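Local coordinates for hypothetical conserved protein (Geobacillus kaustophilus, PDB 2PCS) that is of unknown function but, as a CoxG-family protein of the Bet v 1-like clan with an unidentified ligand bound, probably binds a small molecule, at residues 74-79 / 93-98; 89-94 / 111-116. All blocks are in the same frame, centred on the assembly; numbering follows the deposited sequence.

Interaction 1 of 2, residues 74-79 / 93-98; sequences YHYKLL and GVIDLT
His75 and Asp96 sit across from each other as a non-hydrogen-bonded antiparallel pair, and their side chains supply the bond the backbone leaves out there. His75 ND1 donates to Asp96 OD1 at 2.6 Å; the oxygen lies in the ring plane, while the N-H reaches it from above the carboxylate plane. With CG anti to the backbone N (chi1 163°), the imidazole also brings CE1 within 3.4 Å of Val94 CG1. Its far nitrogen, NE2, is bonded to Asp69 on strand 59-71, which fixes the ring's rotation. With an alanine here, Asp96 and Asp69 are likely to lose their imidazole partner, and a gap would probably open beside Val94 CG1.

Nonpolar packing occupies the other side of the sheet. Ile95 lies over one face of the Tyr76 ring, its CB 4.0 Å from the centroid in a CH-pi contact, and CG2 touches Tyr76 CE1 at 3.6 Å. Trp19 of helix 15-22 meets the same tyrosine.

Paired backbone bonds join Tyr76 with Ile95 and Leu78 with Gly93, and Leu97 N adds one to Tyr74 O. The sheet thus keeps imidazole and carboxylates bonded together on one surface, and Tyr76 packed on Ile95 beside the unknown ligand on the other.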
loop_
_atom_site.group_PDB
_atom_site.type_symbol
_atom_site.label_atom_id
_atom_site.label_comp_id
_atom_site.label_asym_id
_atom_site.label_seq_id
_atom_site.Cartn_x
_atom_site.Cartn_y
_atom_site.Cartn_z
ATOM N N TYR A 74 -5.570 9.060 12.273
ATOM C CA TYR A 74 -6.679 8.774 11.363
ATOM C C TYR A 74 -6.538 9.078 9.862
ATOM O O TYR A 74 -7.379 8.683 9.082
ATOM C CB TYR A 74 -7.966 9.494 11.863
ATOM C CG TYR A 74 -7.840 10.993 11.766
ATOM C CD1 TYR A 74 -7.256 11.737 12.815
ATOM C CD2 TYR A 74 -8.279 11.668 10.640
ATOM C CE1 TYR A 74 -7.127 13.119 12.726
ATOM C CE2 TYR A 74 -8.141 13.056 10.535
ATOM C CZ TYR A 74 -7.560 13.773 11.586
ATOM O OH TYR A 74 -7.397 15.148 11.469
ATOM N N HIS A 75 -5.549 9.817 9.424
ATOM C CA HIS A 75 -5.466 10.134 8.018
ATOM C C HIS A 75 -4.018 10.281 7.546
ATOM O O HIS A 75 -3.212 10.881 8.227
ATOM C CB HIS A 75 -6.217 11.409 7.761
ATOM C CG HIS A 75 -5.883 12.047 6.445
ATOM N ND1 HIS A 75 -6.670 11.902 5.326
ATOM C CD2 HIS A 75 -4.840 12.830 6.078
ATOM C CE1 HIS A 75 -6.139 12.585 4.326
ATOM N NE2 HIS A 75 -5.038 13.176 4.765
ATOM N N TYR A 76 -3.671 9.757 6.369
ATOM C CA TYR A 76 -2.420 10.189 5.693
ATOM C C TYR A 76 -2.482 10.093 4.178
ATOM O O TYR A 76 -3.461 9.587 3.605
ATOM C CB TYR A 76 -1.207 9.484 6.247
ATOM C CG TYR A 76 -1.273 7.991 6.100
ATOM C CD1 TYR A 76 -2.072 7.204 6.974
ATOM C CD2 TYR A 76 -0.570 7.347 5.079
ATOM C CE1 TYR A 76 -2.138 5.797 6.834
ATOM C CE2 TYR A 76 -0.613 5.957 4.926
ATOM C CZ TYR A 76 -1.404 5.188 5.789
ATOM O OH TYR A 76 -1.424 3.819 5.624
ATOM N N LYS A 77 -1.457 10.646 3.513
ATOM C CA LYS A 77 -1.303 10.518 2.081
ATOM C C LYS A 77 0.002 9.814 1.772
ATOM O O LYS A 77 0.927 9.882 2.549
ATOM C CB LYS A 77 -1.385 11.874 1.399
ATOM C CG LYS A 77 -2.726 12.523 1.606
ATOM C CD LYS A 77 -2.847 13.806 0.762
ATOM C CE LYS A 77 -4.291 14.321 0.601
ATOM N NZ LYS A 77 -4.242 15.835 0.430
ATOM N N LEU A 78 0.046 9.092 0.649
ATOM C CA LEU A 78 1.258 8.399 0.202
ATOM C C LEU A 78 1.659 8.867 -1.169
ATOM O O LEU A 78 0.801 8.990 -2.035
ATOM C CB LEU A 78 1.059 6.878 0.136
ATOM C CG LEU A 78 1.067 6.047 1.405
ATOM C CD1 LEU A 78 1.105 4.603 0.886
ATOM C CD2 LEU A 78 2.242 6.296 2.450
ATOM N N LEU A 79 2.949 9.121 -1.372
ATOM C CA LEU A 79 3.467 9.372 -2.731
ATOM C C LEU A 79 4.430 8.262 -3.017
ATOM O O LEU A 79 5.322 8.006 -2.199
ATOM C CB LEU A 79 4.181 10.714 -2.826
ATOM C CG LEU A 79 3.460 11.954 -2.248
ATOM C CD1 LEU A 79 4.403 13.184 -2.285
ATOM C CD2 LEU A 79 2.161 12.244 -3.065
ATOM N N GLY A 93 -1.845 8.187 -3.007
ATOM C CA GLY A 93 -3.036 7.680 -2.368
ATOM C C GLY A 93 -3.359 8.475 -1.147
ATOM O O GLY A 93 -2.495 9.188 -0.620
ATOM N N VAL A 94 -4.604 8.341 -0.693
ATOM C CA VAL A 94 -5.096 8.928 0.541
ATOM C C VAL A 94 -5.727 7.820 1.377
ATOM O O VAL A 94 -6.515 7.000 0.880
ATOM C CB VAL A 94 -6.172 9.988 0.262
ATOM C CG1 VAL A 94 -6.546 10.706 1.536
ATOM C CG2 VAL A 94 -5.726 11.019 -0.840
ATOM N N ILE A 95 -5.371 7.781 2.656
ATOM C CA ILE A 95 -5.938 6.832 3.571
ATOM C C ILE A 95 -6.659 7.549 4.756
ATOM O O ILE A 95 -6.094 8.442 5.402
ATOM C CB ILE A 95 -4.850 5.918 4.130
ATOM C CG1 ILE A 95 -4.255 4.998 3.044
ATOM C CG2 ILE A 95 -5.344 5.080 5.255
ATOM C CD1 ILE A 95 -3.188 5.645 2.276
ATOM N N ASP A 96 -7.871 7.086 5.066
ATOM C CA ASP A 96 -8.641 7.601 6.193
ATOM C C ASP A 96 -9.079 6.432 7.067
ATOM O O ASP A 96 -9.508 5.372 6.550
ATOM C CB ASP A 96 -9.831 8.397 5.684
ATOM C CG ASP A 96 -9.408 9.729 5.049
ATOM O OD1 ASP A 96 -8.879 10.594 5.772
ATOM O OD2 ASP A 96 -9.603 9.936 3.813
ATOM N N LEU A 97 -8.888 6.587 8.378
ATOM C CA LEU A 97 -9.393 5.604 9.312
ATOM C C LEU A 97 -10.681 6.158 9.982
ATOM O O LEU A 97 -10.732 7.351 10.408
ATOM C CB LEU A 97 -8.324 5.199 10.327
ATOM C CG LEU A 97 -7.003 4.578 9.851
ATOM C CD1 LEU A 97 -6.114 4.203 11.027
ATOM C CD2 LEU A 97 -7.310 3.339 9.068
ATOM N N THR A 98 -11.708 5.312 10.004
ATOM C CA THR A 98 -13.002 5.646 10.593
ATOM C C THR A 98 -13.451 4.598 11.578
ATOM O O THR A 98 -13.574 3.441 11.213
ATOM C CB THR A 98 -14.045 5.760 9.524
ATOM O OG1 THR A 98 -13.734 6.913 8.761
ATOM C CG2 THR A 98 -15.387 5.986 10.094
#

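Interaction 2 of 2, residues 89-94 / 111-116; sequences VNAEGV and YSAEVG
Ala91 and Ala113 face each other at the middle of this antiparallel ladder, their CB atoms 3.8 Å apart, and two such small side chains make a low step in the surface. To one end of it rise the larger bumps: Val89 and Val115 stand opposite one another, with Val89 CG2 4.2 Å from Val115 CG1, while the other branch of Val89, CG1, leans over the methyl of Ala113. At the other end Gly93 leaves a hollow opposite Tyr111. No side chain rises from the glycine, the two CA atoms approach to 4.0 Å, and Tyr111 CB settles against Gly93 CA. With CG set between the backbone N and the carbonyl carbon (chi1 75°), the tyrosine ring is carried away from strand 87-99 to pack on Ala131 and Ile135 of helix 124-148, close to the unknown ligand.

The reverse surface is polar. Asn90 and Glu114 run side by side, and Asn90 ND2 donates to Glu114 OE1, with amide and carboxylate planes 63° apart; the modelled length of 2.5 Å is very short, and the exact length and line of this bond are doubtful. Asn90 OD1 turns to Asn81 of strand 75-84, so the amide spans three strands. Next along, Glu92 CG packs loosely against Ser112 CB, whose OG bonds to Asn4.

Reciprocal backbone bonds clamp Asn90 to Glu114 and Glu92 to Ser112. The chemistry thus divides cleanly: the alanines and Gly93 keep the surface low next to Tyr111, whose ring packs on helix 124-148, while amide, hydroxyl and carboxylate groups suit the outer surface to solvent.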
loop_
_atom_site.group_PDB
_atom_site.type_symbol
_atom_site.label_atom_id
_atom_site.label_comp_id
_atom_site.label_asym_id
_atom_site.label_seq_id
_atom_site.Cartn_x
_atom_site.Cartn_y
_atom_site.Cartn_z
ATOM N N VAL A 89 6.033 3.262 -12.195
ATOM C CA VAL A 89 4.797 3.610 -11.477
ATOM C C VAL A 89 4.964 4.934 -10.683
ATOM O O VAL A 89 5.750 5.018 -9.742
ATOM C CB VAL A 89 4.437 2.514 -10.412
ATOM C CG1 VAL A 89 3.152 2.879 -9.715
ATOM C CG2 VAL A 89 4.255 1.122 -11.063
ATOM N N ASN A 90 4.215 5.952 -11.060
ATOM C CA ASN A 90 4.051 7.097 -10.188
ATOM C C ASN A 90 2.624 7.125 -9.588
ATOM O O ASN A 90 1.635 7.168 -10.310
ATOM C CB ASN A 90 4.338 8.381 -10.979
ATOM C CG ASN A 90 5.716 8.368 -11.584
ATOM O OD1 ASN A 90 6.705 7.958 -10.912
ATOM N ND2 ASN A 90 5.802 8.741 -12.878
ATOM N N ALA A 91 2.541 7.107 -8.267
ATOM C CA ALA A 91 1.265 6.994 -7.595
ATOM C C ALA A 91 1.074 7.948 -6.383
ATOM O O ALA A 91 1.996 8.245 -5.659
ATOM C CB ALA A 91 1.080 5.541 -7.162
ATOM N N GLU A 92 -0.147 8.392 -6.165
ATOM C CA GLU A 92 -0.524 8.988 -4.879
ATOM C C GLU A 92 -1.771 8.286 -4.328
ATOM O O GLU A 92 -2.634 7.811 -5.103
ATOM C CB GLU A 92 -0.693 10.543 -4.960
ATOM C CG GLU A 92 -1.358 11.019 -6.239
ATOM C CD GLU A 92 -1.575 12.560 -6.351
ATOM O OE1 GLU A 92 -2.634 12.935 -6.960
ATOM O OE2 GLU A 92 -0.694 13.383 -5.882
ATOM N N GLY A 93 -1.845 8.187 -3.007
ATOM C CA GLY A 93 -3.036 7.680 -2.368
ATOM C C GLY A 93 -3.359 8.475 -1.147
ATOM O O GLY A 93 -2.495 9.188 -0.620
ATOM N N VAL A 94 -4.604 8.341 -0.693
ATOM C CA VAL A 94 -5.096 8.928 0.541
ATOM C C VAL A 94 -5.727 7.820 1.377
ATOM O O VAL A 94 -6.515 7.000 0.880
ATOM C CB VAL A 94 -6.172 9.988 0.262
ATOM C CG1 VAL A 94 -6.546 10.706 1.536
ATOM C CG2 VAL A 94 -5.726 11.019 -0.840
ATOM N N TYR A 111 -6.624 5.967 -4.738
ATOM C CA TYR A 111 -5.275 6.078 -5.307
ATOM C C TYR A 111 -5.300 6.421 -6.766
ATOM O O TYR A 111 -6.286 6.236 -7.450
ATOM C CB TYR A 111 -4.400 4.845 -5.042
ATOM C CG TYR A 111 -4.749 3.672 -5.880
ATOM C CD1 TYR A 111 -5.536 2.644 -5.358
ATOM C CD2 TYR A 111 -4.351 3.606 -7.232
ATOM C CE1 TYR A 111 -5.888 1.581 -6.141
ATOM C CE2 TYR A 111 -4.715 2.518 -8.039
ATOM C CZ TYR A 111 -5.459 1.535 -7.479
ATOM O OH TYR A 111 -5.818 0.474 -8.246
ATOM N N SER A 112 -4.160 6.890 -7.239
ATOM C CA SER A 112 -4.057 7.375 -8.583
ATOM C C SER A 112 -2.635 7.077 -9.060
ATOM O O SER A 112 -1.655 7.548 -8.431
ATOM C CB SER A 112 -4.352 8.874 -8.534
ATOM O OG SER A 112 -4.911 9.276 -9.744
ATOM N N ALA A 113 -2.513 6.270 -10.125
ATOM C CA ALA A 113 -1.200 5.791 -10.599
ATOM C C ALA A 113 -0.974 5.917 -12.090
ATOM O O ALA A 113 -1.751 5.419 -12.897
ATOM C CB ALA A 113 -0.941 4.307 -10.184
ATOM N N GLU A 114 0.153 6.506 -12.441
ATOM C CA GLU A 114 0.670 6.480 -13.819
ATOM C C GLU A 114 1.626 5.283 -13.929
ATOM O O GLU A 114 2.562 5.176 -13.157
ATOM C CB GLU A 114 1.340 7.834 -14.140
ATOM C CG GLU A 114 2.429 7.796 -15.218
ATOM C CD GLU A 114 3.324 9.076 -15.234
ATOM O OE1 GLU A 114 3.845 9.507 -14.161
ATOM O OE2 GLU A 114 3.509 9.647 -16.344
ATOM N N VAL A 115 1.322 4.343 -14.822
ATOM C CA VAL A 115 2.151 3.140 -15.028
ATOM C C VAL A 115 2.735 3.174 -16.437
ATOM O O VAL A 115 2.012 3.403 -17.395
ATOM C CB VAL A 115 1.360 1.808 -14.823
ATOM C CG1 VAL A 115 2.307 0.571 -14.788
ATOM C CG2 VAL A 115 0.524 1.848 -13.552
ATOM N N GLY A 116 4.048 2.969 -16.563
ATOM C CA GLY A 116 4.717 3.039 -17.885
ATOM C C GLY A 116 5.638 1.847 -18.057
ATOM O O GLY A 116 5.831 1.060 -17.106
#

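Following the chain from the N terminus, strand 75-84 leads out, turns, and comes back as strand 87-99; interaction 1 closes this first hairpin well away from its turn. Strand 87-99 then turns into strand 104-116, and interaction 2 closes that second hairpin. The two loops cross rather than nest, because residues 89-94 start within the span from 74-79 to 93-98, while 111-116 comes after it. Both segments on strand 87-99 include Gly93 and Val94, and Gly93 touches a partner on each side, so this is the common middle strand of a three-strand meander. Glu92 CB also packs against Leu79 CD2. Together they join three neighbouring strands in mid-sheet, flanked by strands 59-71 and 4-12.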